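Local coordinates for protein putative HTH-type transcriptional regulator PF0864 (Pyrococcus furiosus, PDB 2IA0) that probably binds DNA in a sequence-specific manner and regulates transcription, as a member of the AsnC family, at residues P74-I80 against A123-N129; L93-I97 against K115-I121; N21-L25 against L37-L41; R63-I67 against D163-F167. All coordinates share one frame; numbering follows the deposited sequence.

Interaction 1: P74-I80 against A123-N129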
loop_
_atom_site.group_PDB
_atom_site.type_symbol
_atom_site.label_atom_id
_atom_site.label_comp_id
_atom_site.label_asym_id
_atom_site.label_seq_id
_atom_site.Cartn_x
_atom_site.Cartn_y
_atom_site.Cartn_z
ATOM N N PRO A 74 11.340 -3.145 5.091
ATOM C CA PRO A 74 12.437 -3.472 4.145
ATOM C C PRO A 74 13.176 -2.204 3.677
ATOM O O PRO A 74 12.539 -1.174 3.391
ATOM C CB PRO A 74 11.700 -4.135 2.975
ATOM C CG PRO A 74 10.314 -3.565 3.013
ATOM C CD PRO A 74 10.019 -3.467 4.517
ATOM N N LYS A 75 14.499 -2.258 3.611
ATOM C CA LYS A 75 15.262 -1.053 3.277
ATOM C C LYS A 75 15.328 -0.791 1.768
ATOM O O LYS A 75 15.568 0.340 1.336
ATOM C CB LYS A 75 16.679 -1.136 3.849
ATOM C CG LYS A 75 16.754 -1.345 5.365
ATOM C CD LYS A 75 18.222 -1.373 5.813
ATOM C CE LYS A 75 18.888 -2.739 5.494
ATOM N NZ LYS A 75 20.322 -2.654 4.974
ATOM N N HIS A 76 15.136 -1.849 0.978
ATOM C CA HIS A 76 15.263 -1.803 -0.473
ATOM C C HIS A 76 14.081 -2.500 -1.084
ATOM O O HIS A 76 13.807 -3.661 -0.800
ATOM C CB HIS A 76 16.595 -2.402 -0.948
ATOM C CG HIS A 76 17.768 -1.554 -0.562
ATOM N ND1 HIS A 76 18.834 -2.034 0.167
ATOM C CD2 HIS A 76 17.989 -0.224 -0.720
ATOM C CE1 HIS A 76 19.683 -1.048 0.403
ATOM N NE2 HIS A 76 19.191 0.061 -0.121
ATOM N N LEU A 77 13.375 -1.744 -1.908
ATOM C CA LEU A 77 12.143 -2.172 -2.509
ATOM C C LEU A 77 12.318 -2.149 -4.042
ATOM O O LEU A 77 13.135 -1.378 -4.586
ATOM C CB LEU A 77 11.040 -1.238 -2.026
ATOM C CG LEU A 77 9.616 -1.729 -1.761
ATOM C CD1 LEU A 77 9.548 -2.634 -0.558
ATOM C CD2 LEU A 77 8.717 -0.532 -1.565
ATOM N N ALA A 78 11.610 -3.044 -4.727
ATOM C CA ALA A 78 11.616 -3.087 -6.192
ATOM C C ALA A 78 10.236 -3.477 -6.689
ATOM O O ALA A 78 9.524 -4.284 -6.063
ATOM C CB ALA A 78 12.659 -4.052 -6.713
ATOM N N LEU A 79 9.827 -2.852 -7.781
ATOM C CA LEU A 79 8.629 -3.266 -8.471
ATOM C C LEU A 79 9.045 -4.178 -9.644
ATOM O O LEU A 79 10.010 -3.913 -10.343
ATOM C CB LEU A 79 7.876 -2.032 -8.950
ATOM C CG LEU A 79 6.801 -2.206 -10.014
ATOM C CD1 LEU A 79 5.520 -2.756 -9.346
ATOM C CD2 LEU A 79 6.563 -0.859 -10.672
ATOM N N ILE A 80 8.324 -5.275 -9.827
ATOM C CA ILE A 80 8.652 -6.277 -10.851
ATOM C C ILE A 80 7.483 -6.433 -11.799
ATOM O O ILE A 80 6.361 -6.586 -11.361
ATOM C CB ILE A 80 8.954 -7.634 -10.189
ATOM C CG1 ILE A 80 10.016 -7.436 -9.096
ATOM C CG2 ILE A 80 9.396 -8.680 -11.246
ATOM C CD1 ILE A 80 10.475 -8.682 -8.476
ATOM N N ALA A 123 4.557 -7.276 -9.036
ATOM C CA ALA A 123 4.928 -7.580 -7.651
ATOM C C ALA A 123 5.761 -6.486 -7.002
ATOM O O ALA A 123 6.572 -5.850 -7.652
ATOM C CB ALA A 123 5.661 -8.918 -7.539
ATOM N N LEU A 124 5.561 -6.288 -5.706
ATOM C CA LEU A 124 6.388 -5.394 -4.944
ATOM C C LEU A 124 7.198 -6.223 -3.949
ATOM O O LEU A 124 6.655 -6.968 -3.132
ATOM C CB LEU A 124 5.540 -4.320 -4.267
ATOM C CG LEU A 124 6.336 -3.082 -3.867
ATOM C CD1 LEU A 124 6.529 -2.093 -5.056
ATOM C CD2 LEU A 124 5.667 -2.388 -2.679
ATOM N N VAL A 125 8.515 -6.108 -4.049
ATOM C CA VAL A 125 9.404 -6.904 -3.218
ATOM C C VAL A 125 10.325 -6.050 -2.332
ATOM O O VAL A 125 10.978 -5.111 -2.805
ATOM C CB VAL A 125 10.210 -7.938 -4.084
ATOM C CG1 VAL A 125 11.074 -8.826 -3.202
ATOM C CG2 VAL A 125 9.228 -8.824 -4.909
ATOM N N GLY A 126 10.362 -6.394 -1.050
ATOM C CA GLY A 126 11.284 -5.781 -0.115
ATOM C C GLY A 126 12.351 -6.702 0.449
ATOM O O GLY A 126 12.067 -7.809 0.919
ATOM N N LYS A 127 13.596 -6.249 0.382
ATOM C CA LYS A 127 14.699 -6.942 1.032
ATOM C C LYS A 127 15.539 -5.907 1.745
ATOM O O LYS A 127 15.244 -4.718 1.703
ATOM C CB LYS A 127 15.562 -7.724 0.036
ATOM C CG LYS A 127 14.826 -8.769 -0.795
ATOM C CD LYS A 127 14.566 -9.995 0.022
ATOM C CE LYS A 127 13.515 -10.868 -0.624
ATOM N NZ LYS A 127 13.437 -12.091 0.200
ATOM N N ASN A 128 16.596 -6.370 2.389
ATOM C CA ASN A 128 17.460 -5.488 3.149
ATOM C C ASN A 128 18.713 -4.994 2.415
ATOM O O ASN A 128 19.222 -3.940 2.763
ATOM C CB ASN A 128 17.744 -6.094 4.528
ATOM C CG ASN A 128 16.488 -6.103 5.427
ATOM O OD1 ASN A 128 15.606 -5.225 5.325
ATOM N ND2 ASN A 128 16.404 -7.097 6.302
ATOM N N ASN A 129 19.172 -5.732 1.394
ATOM C CA ASN A 129 20.258 -5.292 0.489
ATOM C C ASN A 129 19.854 -5.333 -0.983
ATOM O O ASN A 129 18.688 -5.532 -1.306
ATOM C CB ASN A 129 21.516 -6.151 0.630
ATOM C CG ASN A 129 21.986 -6.281 2.035
ATOM O OD1 ASN A 129 22.041 -7.391 2.567
ATOM N ND2 ASN A 129 22.358 -5.159 2.655
#
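Strands 76-84 and 120-127 are neighbours in the antiparallel sheet of the C-terminal dimeric alpha+beta barrel domain, and the 76-80 and 123-127 segments meet there with axes 4.7 Å apart and strand directions at 159°. Three hydrogen-bonded pairs, His76 with Lys127, Ala78 with Val125 and Ile80 with Ala123, are each closed by two N-H...O bonds; Val125 N to Ala78 O, 2.9 Å, is nearly straight, with 175° at the hydrogen. Between them lie the non-hydrogen-bonded pairs Leu77-Gly126 and Leu79-Leu124. On their face the isobutyl groups of Leu77 and Leu124 meet at an angle, CD2 to CD2 3.7 Å, while the absence of a side chain on Gly126 lets the Pro74 ring sit directly on its CA, 3.5 Å from Pro74 CB. On the other face Ile80, its CG1 turned anti to the carbonyl carbon (chi1 -52°), carries CD1 to 3.8 Å from Val125 CG2.

At the strand start Lys75 and His76 both face Lys127, a classic beta bulge. The bent Lys75 chain brings NZ to 2.8 Å from Asn128 O, tilted out of the carbonyl plane, and His76 ND1 adds a weak bond to the same oxygen. The side-chain hydrogen bonds across the contact thus converge on one carbonyl beside the bulge, whereas the interior relies on paired backbone bonds and aliphatic cover, with Leu79 packing on Leu79 of the second subunit.

Interaction 2: L93-I97 against K115-I121; sequences LERYI and KSGEDKI
Leu93 and Ile97, one turn apart on helix 91-105, direct their side chains at the hairpin formed by residues 115-121; both reach its turn, while Ile97 also meets its two arms. Leu93 extends with CG anti to its backbone N (chi1 179°), which sets CG 3.4 Å from Glu118 O, so an aliphatic branch point lies against a turn carbonyl. Its CD2 also approaches Asp119 CB at 4.4 Å, a looser contact.

Ile97 has the larger share of buried surface, and its two branches diverge. CG2, anti to the backbone N, lies 3.9 Å from Lys115 CG, with the isoleucine lying squarely across the extended lysine chain. The same methyl lies 4.1 Å from Ile121 CG1, so it touches both arms of the hairpin. The other branch points toward the turn, but the placement of CD1 there is doubtful, because it is modelled too close to the Glu118 carbonyl.

The extended Lys115 chain brings NZ to a water that bridges the segments: the water accepts from Lys115 NZ at 2.8 Å and donates to Glu94 O. This hydrates the ammonium at the edge of the apolar patch. Within the hairpin, Lys120 NZ forms a salt bridge with Asp119 OD2, meeting it on its syn side, 33° out of the carboxylate plane.

Helix 91-105 thus packs against the connection between strands 110-116 and 120-127, with Leu93 also touching Val84 of strand 76-84. Lys115 pairs with an antiparallel strand of the second subunit, which continues the sheet, and Ile97 packs on Lys159 of that subunit.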
loop_
_atom_site.group_PDB
_atom_site.type_symbol
_atom_site.label_atom_id
_atom_site.label_comp_id
_atom_site.label_asym_id
_atom_site.label_seq_id
_atom_site.Cartn_x
_atom_site.Cartn_y
_atom_site.Cartn_z
ATOM N N LEU A 93 -3.615 -19.771 -19.894
ATOM C CA LEU A 93 -2.996 -18.520 -19.462
ATOM C C LEU A 93 -3.529 -18.056 -18.085
ATOM O O LEU A 93 -2.757 -17.785 -17.172
ATOM C CB LEU A 93 -3.158 -17.423 -20.538
ATOM C CG LEU A 93 -2.594 -16.013 -20.289
ATOM C CD1 LEU A 93 -1.097 -16.014 -19.928
ATOM C CD2 LEU A 93 -2.836 -15.191 -21.512
ATOM N N GLU A 94 -4.849 -17.988 -17.945
ATOM C CA GLU A 94 -5.482 -17.642 -16.675
ATOM C C GLU A 94 -4.953 -18.516 -15.534
ATOM O O GLU A 94 -4.622 -17.996 -14.469
ATOM C CB GLU A 94 -7.010 -17.738 -16.795
ATOM C CG GLU A 94 -7.786 -17.430 -15.522
ATOM C CD GLU A 94 -9.021 -18.341 -15.367
ATOM O OE1 GLU A 94 -9.887 -18.348 -16.288
ATOM O OE2 GLU A 94 -9.121 -19.056 -14.333
ATOM N N ARG A 95 -4.841 -19.828 -15.767
ATOM C CA ARG A 95 -4.409 -20.770 -14.721
ATOM C C ARG A 95 -2.924 -20.708 -14.389
ATOM O O ARG A 95 -2.529 -20.983 -13.246
ATOM C CB ARG A 95 -4.778 -22.205 -15.095
ATOM C CG ARG A 95 -6.124 -22.666 -14.600
ATOM C CD ARG A 95 -6.388 -24.064 -15.127
ATOM N NE ARG A 95 -7.478 -23.998 -16.072
ATOM C CZ ARG A 95 -7.600 -24.689 -17.189
ATOM N NH1 ARG A 95 -6.682 -25.553 -17.583
ATOM N NH2 ARG A 95 -8.678 -24.483 -17.925
ATOM N N TYR A 96 -2.121 -20.379 -15.397
ATOM C CA TYR A 96 -0.675 -20.245 -15.279
ATOM C C TYR A 96 -0.293 -19.018 -14.461
ATOM O O TYR A 96 0.535 -19.101 -13.572
ATOM C CB TYR A 96 -0.013 -20.184 -16.662
ATOM C CG TYR A 96 1.492 -20.295 -16.585
ATOM C CD1 TYR A 96 2.088 -21.431 -16.036
ATOM C CD2 TYR A 96 2.327 -19.266 -17.048
ATOM C CE1 TYR A 96 3.461 -21.550 -15.945
ATOM C CE2 TYR A 96 3.734 -19.381 -16.966
ATOM C CZ TYR A 96 4.275 -20.526 -16.411
ATOM O OH TYR A 96 5.621 -20.677 -16.299
ATOM N N ILE A 97 -0.933 -17.892 -14.755
ATOM C CA ILE A 97 -0.796 -16.694 -13.953
ATOM C C ILE A 97 -1.204 -16.889 -12.488
ATOM O O ILE A 97 -0.510 -16.364 -11.598
ATOM C CB ILE A 97 -1.548 -15.502 -14.612
ATOM C CG1 ILE A 97 -0.770 -15.025 -15.837
ATOM C CG2 ILE A 97 -1.768 -14.351 -13.632
ATOM C CD1 ILE A 97 -1.596 -14.213 -16.769
ATOM N N LYS A 115 -2.385 -8.800 -10.926
ATOM C CA LYS A 115 -2.454 -9.238 -12.301
ATOM C C LYS A 115 -2.868 -8.018 -13.140
ATOM O O LYS A 115 -3.785 -7.284 -12.767
ATOM C CB LYS A 115 -3.461 -10.402 -12.404
ATOM C CG LYS A 115 -3.689 -10.971 -13.802
ATOM C CD LYS A 115 -4.893 -11.882 -13.802
ATOM C CE LYS A 115 -5.227 -12.257 -15.230
ATOM N NZ LYS A 115 -6.244 -13.332 -15.306
ATOM N N SER A 116 -2.157 -7.790 -14.247
ATOM C CA SER A 116 -2.496 -6.718 -15.186
ATOM C C SER A 116 -2.834 -7.311 -16.546
ATOM O O SER A 116 -2.014 -7.996 -17.167
ATOM C CB SER A 116 -1.364 -5.686 -15.321
ATOM O OG SER A 116 -1.683 -4.731 -16.329
ATOM N N GLY A 117 -4.054 -7.044 -16.992
ATOM C CA GLY A 117 -4.581 -7.612 -18.222
ATOM C C GLY A 117 -4.656 -9.125 -18.130
ATOM O O GLY A 117 -4.837 -9.696 -17.046
ATOM N N GLU A 118 -4.518 -9.778 -19.272
ATOM C CA GLU A 118 -4.587 -11.221 -19.296
ATOM C C GLU A 118 -3.229 -11.849 -19.048
ATOM O O GLU A 118 -3.184 -13.025 -18.698
ATOM C CB GLU A 118 -5.146 -11.717 -20.641
ATOM C CG GLU A 118 -6.639 -11.389 -20.875
ATOM C CD GLU A 118 -7.122 -11.812 -22.262
ATOM O OE1 GLU A 118 -6.293 -12.356 -23.046
ATOM O OE2 GLU A 118 -8.328 -11.591 -22.586
ATOM N N ASP A 119 -2.140 -11.081 -19.222
ATOM C CA ASP A 119 -0.797 -11.667 -19.368
ATOM C C ASP A 119 0.340 -11.216 -18.448
ATOM O O ASP A 119 1.422 -11.810 -18.512
ATOM C CB ASP A 119 -0.314 -11.673 -20.847
ATOM C CG ASP A 119 -0.497 -10.306 -21.580
ATOM O OD1 ASP A 119 -0.515 -10.332 -22.832
ATOM O OD2 ASP A 119 -0.627 -9.221 -20.956
ATOM N N LYS A 120 0.101 -10.209 -17.590
ATOM C CA LYS A 120 1.168 -9.655 -16.699
ATOM C C LYS A 120 0.978 -9.832 -15.186
ATOM O O LYS A 120 -0.138 -9.841 -14.677
ATOM C CB LYS A 120 1.413 -8.173 -16.993
ATOM C CG LYS A 120 1.600 -7.876 -18.449
ATOM C CD LYS A 120 2.206 -6.510 -18.693
ATOM C CE LYS A 120 2.029 -6.149 -20.161
ATOM N NZ LYS A 120 0.647 -6.568 -20.542
ATOM N N ILE A 121 2.093 -9.955 -14.471
ATOM C CA ILE A 121 2.076 -10.007 -13.005
ATOM C C ILE A 121 2.943 -8.880 -12.521
ATOM O O ILE A 121 4.048 -8.690 -13.010
ATOM C CB ILE A 121 2.600 -11.326 -12.415
ATOM C CG1 ILE A 121 1.768 -12.503 -12.895
ATOM C CG2 ILE A 121 2.591 -11.316 -10.878
ATOM C CD1 ILE A 121 2.594 -13.481 -13.709
HETATM O O HOH W 1 -5.339 -15.363 -13.536
#

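Interaction 3: N21-L25 against L37-L41; sequences NILRL and LSEQL
Leu25 of helix 17-26 reaches across to Leu37 and Leu41 of helix 34-41, and its side chain can be followed outward atom by atom. CB already lies 3.7 Å from Leu37 CD2. With CG anti to the carbonyl carbon (chi1 -64°), the chain runs on past Leu37, the two leucines sliding by each other in opposite directions. At the tip, CD1 makes a second contact with Leu37 CD2 and meets Leu41 CD2 at 3.9 Å, the Leu25 and Leu41 side chains approaching tip to tip. Both Leu25 methyls lie near Gln40 OE1, CD1 at 4.0 Å and CD2 at 4.1 Å, at the more exposed border.

Leu41 divides its own methyls between two further partners. CD2 comes within 3.6 Å of Asn21 CB, and CD1 meets Ile22 CG1 at 3.7 Å, the isoleucine and leucine side chains set roughly perpendicular.

The short helical segments are inclined at 118°, with axes 11.2 Å apart, and they join through aliphatic side chains. Leu37 also packs on Ile48 and Ile52 of helix 45-57. This three-helix core fits a winged helix-turn-helix domain: helix 34-41 and most of helix 45-57 fall in the predicted helix-turn-helix motif, and helix 17-26 packs against its first helix.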
loop_
_atom_site.group_PDB
_atom_site.type_symbol
_atom_site.label_atom_id
_atom_site.label_comp_id
_atom_site.label_asym_id
_atom_site.label_seq_id
_atom_site.Cartn_x
_atom_site.Cartn_y
_atom_site.Cartn_z
ATOM N N ASN A 21 -14.759 14.242 7.437
ATOM C CA ASN A 21 -13.900 14.828 8.440
ATOM C C ASN A 21 -13.463 13.843 9.513
ATOM O O ASN A 21 -12.296 13.848 9.869
ATOM C CB ASN A 21 -14.546 16.057 9.066
ATOM C CG ASN A 21 -14.308 17.311 8.261
ATOM O OD1 ASN A 21 -13.280 17.448 7.614
ATOM N ND2 ASN A 21 -15.263 18.243 8.302
ATOM N N ILE A 22 -14.386 13.013 10.017
ATOM C CA ILE A 22 -14.080 11.890 10.925
ATOM C C ILE A 22 -13.073 10.908 10.320
ATOM O O ILE A 22 -12.110 10.525 10.969
ATOM C CB ILE A 22 -15.369 11.065 11.299
ATOM C CG1 ILE A 22 -16.274 11.820 12.282
ATOM C CG2 ILE A 22 -15.017 9.682 11.883
ATOM C CD1 ILE A 22 -17.675 11.195 12.454
ATOM N N LEU A 23 -13.330 10.463 9.093
ATOM C CA LEU A 23 -12.418 9.547 8.414
ATOM C C LEU A 23 -10.996 10.089 8.244
ATOM O O LEU A 23 -10.042 9.350 8.423
ATOM C CB LEU A 23 -12.978 9.137 7.061
ATOM C CG LEU A 23 -14.298 8.379 7.106
ATOM C CD1 LEU A 23 -14.858 8.282 5.724
ATOM C CD2 LEU A 23 -14.145 7.010 7.746
ATOM N N ARG A 24 -10.875 11.377 7.910
ATOM C CA ARG A 24 -9.574 12.047 7.717
ATOM C C ARG A 24 -8.737 11.982 8.971
ATOM O O ARG A 24 -7.582 11.592 8.909
ATOM C CB ARG A 24 -9.758 13.500 7.312
ATOM C CG ARG A 24 -10.231 13.684 5.895
ATOM C CD ARG A 24 -10.606 15.148 5.642
ATOM N NE ARG A 24 -10.526 15.438 4.219
ATOM C CZ ARG A 24 -11.531 15.881 3.469
ATOM N NH1 ARG A 24 -11.323 16.100 2.172
ATOM N NH2 ARG A 24 -12.727 16.123 3.992
ATOM N N LEU A 25 -9.347 12.361 10.098
ATOM C CA LEU A 25 -8.720 12.307 11.411
ATOM C C LEU A 25 -8.337 10.909 11.833
ATOM O O LEU A 25 -7.269 10.721 12.394
ATOM C CB LEU A 25 -9.618 12.953 12.478
ATOM C CG LEU A 25 -9.855 14.452 12.246
ATOM C CD1 LEU A 25 -10.813 15.008 13.269
ATOM C CD2 LEU A 25 -8.532 15.253 12.198
ATOM N N LEU A 37 -12.456 13.489 19.260
ATOM C CA LEU A 37 -13.008 13.803 17.930
ATOM C C LEU A 37 -14.133 14.824 18.010
ATOM O O LEU A 37 -14.305 15.653 17.116
ATOM C CB LEU A 37 -13.508 12.542 17.240
ATOM C CG LEU A 37 -12.472 11.616 16.635
ATOM C CD1 LEU A 37 -13.099 10.256 16.475
ATOM C CD2 LEU A 37 -11.931 12.151 15.307
ATOM N N SER A 38 -14.893 14.762 19.089
ATOM C CA SER A 38 -16.010 15.683 19.305
ATOM C C SER A 38 -15.504 17.104 19.618
ATOM O O SER A 38 -16.057 18.088 19.156
ATOM C CB SER A 38 -16.907 15.149 20.431
ATOM O OG SER A 38 -17.542 16.221 21.103
ATOM N N GLU A 39 -14.444 17.183 20.410
ATOM C CA GLU A 39 -13.749 18.433 20.697
ATOM C C GLU A 39 -13.118 19.021 19.431
ATOM O O GLU A 39 -13.321 20.186 19.131
ATOM C CB GLU A 39 -12.741 18.173 21.829
ATOM C CG GLU A 39 -11.484 18.983 21.874
ATOM C CD GLU A 39 -10.497 18.416 22.898
ATOM O OE1 GLU A 39 -9.956 17.299 22.697
ATOM O OE2 GLU A 39 -10.256 19.092 23.913
ATOM N N GLN A 40 -12.414 18.198 18.651
ATOM C CA GLN A 40 -11.773 18.663 17.405
ATOM C C GLN A 40 -12.746 19.047 16.289
ATOM O O GLN A 40 -12.452 19.916 15.470
ATOM C CB GLN A 40 -10.730 17.654 16.910
ATOM C CG GLN A 40 -9.515 17.537 17.851
ATOM C CD GLN A 40 -8.470 16.570 17.337
ATOM O OE1 GLN A 40 -8.369 16.355 16.144
ATOM N NE2 GLN A 40 -7.690 15.976 18.240
ATOM N N LEU A 41 -13.912 18.415 16.277
ATOM C CA LEU A 41 -14.889 18.595 15.209
ATOM C C LEU A 41 -16.031 19.507 15.623
ATOM O O LEU A 41 -16.698 20.073 14.765
ATOM C CB LEU A 41 -15.403 17.227 14.672
ATOM C CG LEU A 41 -14.403 16.384 13.838
ATOM C CD1 LEU A 41 -14.926 15.005 13.545
ATOM C CD2 LEU A 41 -13.994 17.063 12.526
#

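Interaction 4: R63-I67 against D163-F167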
loop_
_atom_site.group_PDB
_atom_site.type_symbol
_atom_site.label_atom_id
_atom_site.label_comp_id
_atom_site.label_asym_id
_atom_site.label_seq_id
_atom_site.Cartn_x
_atom_site.Cartn_y
_atom_site.Cartn_z
ATOM N N ARG A 63 -11.193 -1.405 8.480
ATOM C CA ARG A 63 -10.290 -2.074 9.414
ATOM C C ARG A 63 -9.384 -1.050 10.055
ATOM O O ARG A 63 -9.094 -0.051 9.441
ATOM C CB ARG A 63 -9.443 -3.111 8.651
ATOM C CG ARG A 63 -8.595 -4.043 9.508
ATOM C CD ARG A 63 -8.453 -5.412 8.834
ATOM N NE ARG A 63 -7.476 -5.357 7.756
ATOM C CZ ARG A 63 -6.173 -5.198 7.970
ATOM N NH1 ARG A 63 -5.714 -5.090 9.215
ATOM N NH2 ARG A 63 -5.334 -5.144 6.953
ATOM N N TYR A 64 -8.961 -1.313 11.291
ATOM C CA TYR A 64 -7.979 -0.537 12.015
ATOM C C TYR A 64 -6.670 -1.301 11.970
ATOM O O TYR A 64 -6.645 -2.510 12.214
ATOM C CB TYR A 64 -8.419 -0.382 13.486
ATOM C CG TYR A 64 -9.625 0.538 13.685
ATOM C CD1 TYR A 64 -9.464 1.831 14.176
ATOM C CD2 TYR A 64 -10.926 0.108 13.347
ATOM C CE1 TYR A 64 -10.603 2.705 14.348
ATOM C CE2 TYR A 64 -12.051 0.941 13.509
ATOM C CZ TYR A 64 -11.883 2.228 13.993
ATOM O OH TYR A 64 -12.993 3.024 14.146
ATOM N N THR A 65 -5.568 -0.605 11.679
ATOM C CA THR A 65 -4.276 -1.272 11.621
ATOM C C THR A 65 -3.113 -0.377 12.138
ATOM O O THR A 65 -3.312 0.788 12.521
ATOM C CB THR A 65 -4.035 -1.875 10.182
ATOM O OG1 THR A 65 -2.848 -2.685 10.166
ATOM C CG2 THR A 65 -3.930 -0.790 9.145
ATOM N N ILE A 66 -1.919 -0.943 12.203
ATOM C CA ILE A 66 -0.727 -0.172 12.528
ATOM C C ILE A 66 0.253 -0.139 11.349
ATOM O O ILE A 66 0.183 -0.949 10.422
ATOM C CB ILE A 66 -0.004 -0.689 13.798
ATOM C CG1 ILE A 66 0.395 -2.153 13.603
ATOM C CG2 ILE A 66 -0.861 -0.435 15.071
ATOM C CD1 ILE A 66 1.609 -2.556 14.396
ATOM N N ILE A 67 1.127 0.858 11.388
ATOM C CA ILE A 67 2.166 1.062 10.400
ATOM C C ILE A 67 3.445 0.779 11.147
ATOM O O ILE A 67 3.647 1.303 12.240
ATOM C CB ILE A 67 2.122 2.520 9.863
ATOM C CG1 ILE A 67 0.985 2.648 8.847
ATOM C CG2 ILE A 67 3.462 2.929 9.193
ATOM C CD1 ILE A 67 0.434 4.008 8.773
ATOM N N ASP A 163 4.358 5.677 3.745
ATOM C CA ASP A 163 3.954 4.707 4.748
ATOM C C ASP A 163 3.392 3.373 4.222
ATOM O O ASP A 163 3.113 2.495 5.026
ATOM C CB ASP A 163 3.061 5.366 5.801
ATOM C CG ASP A 163 3.771 6.489 6.520
ATOM O OD1 ASP A 163 4.978 6.320 6.877
ATOM O OD2 ASP A 163 3.143 7.551 6.708
ATOM N N LEU A 164 3.265 3.221 2.896
ATOM C CA LEU A 164 2.947 1.915 2.227
ATOM C C LEU A 164 3.802 0.752 2.717
ATOM O O LEU A 164 3.286 -0.331 2.985
ATOM C CB LEU A 164 3.070 2.021 0.679
ATOM C CG LEU A 164 3.274 0.804 -0.277
ATOM C CD1 LEU A 164 2.567 0.998 -1.622
ATOM C CD2 LEU A 164 4.784 0.409 -0.549
ATOM N N THR A 165 5.109 0.973 2.833
ATOM C CA THR A 165 6.020 -0.115 3.196
ATOM C C THR A 165 5.996 -0.489 4.698
ATOM O O THR A 165 6.209 -1.650 5.053
ATOM C CB THR A 165 7.454 0.092 2.611
ATOM O OG1 THR A 165 8.369 -0.873 3.167
ATOM C CG2 THR A 165 7.935 1.512 2.868
ATOM N N GLY A 166 5.694 0.481 5.559
ATOM C CA GLY A 166 5.320 0.198 6.939
ATOM C C GLY A 166 3.970 -0.499 7.072
ATOM O O GLY A 166 3.762 -1.311 7.963
ATOM N N PHE A 167 3.032 -0.171 6.204
ATOM C CA PHE A 167 1.767 -0.892 6.175
ATOM C C PHE A 167 1.887 -2.379 5.712
ATOM O O PHE A 167 1.319 -3.277 6.340
ATOM C CB PHE A 167 0.732 -0.113 5.341
ATOM C CG PHE A 167 -0.557 -0.851 5.153
ATOM C CD1 PHE A 167 -1.410 -1.080 6.242
ATOM C CD2 PHE A 167 -0.908 -1.358 3.894
ATOM C CE1 PHE A 167 -2.606 -1.803 6.077
ATOM C CE2 PHE A 167 -2.084 -2.066 3.714
ATOM C CZ PHE A 167 -2.942 -2.293 4.814
HETATM O O HOH W 2 -0.623 -3.386 8.386
#
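Ile67 and Phe167 have the most surface buried where strand 61-68 meets helix 164-168, and their CA atoms are only 4.7 Å apart. Phe167 holds CG anti to its backbone N (chi1 175°), which carries the ring back along the strand to Thr65. There the methyl CG2 of Thr65 meets the ring at its edge, 3.5 Å from CE1, the two side chains crossing at about a right angle.

Ile67 spreads over the start of the helix: CD1 reaches Asp163 CB at 4.2 Å, and Gly166, having no side chain, lets Ile67 CG2 lie close against its CA, at 4.0 Å. A water adds a polar link by donating to Thr65 OG1 at 2.9 Å and to Phe167 O at 2.8 Å. Thr65 OG1 also bonds to Lys27 O of the second subunit.

The helix thus rests on a strand that pairs antiparallel with a strand of the second subunit. Salt bridges tie Arg63 to Asp163 of that subunit and Asp163 to its Arg63, while Phe167 packs on its Ile67. Within the chain, Gly166 bonds through its backbone to Leu68, and Thr165 touches Pro74 just ahead of strand 76-84.

How the interactions relate
From the N terminus, interaction 3 closes first, a short loop within the predicted DNA-binding region, and it ends before any other contact opens. Interaction 4 then opens on strand 61-68 and closes near the C terminus, spanning 95 intervening residues. Nested inside it is interaction 1, and inside that interaction 2; none of the loops cross. Interactions 1 and 2 share strand 120-127 and one sheet, their centres 22 Å apart. Interactions 1 and 4 touch directly, with Leu124 CD2 3.6 Å from Leu164 CD2. Interaction 4 joins the strand following the helix-turn-helix region to the C-terminal helix, while interaction 3 lies about 20 Å from it, centre to centre.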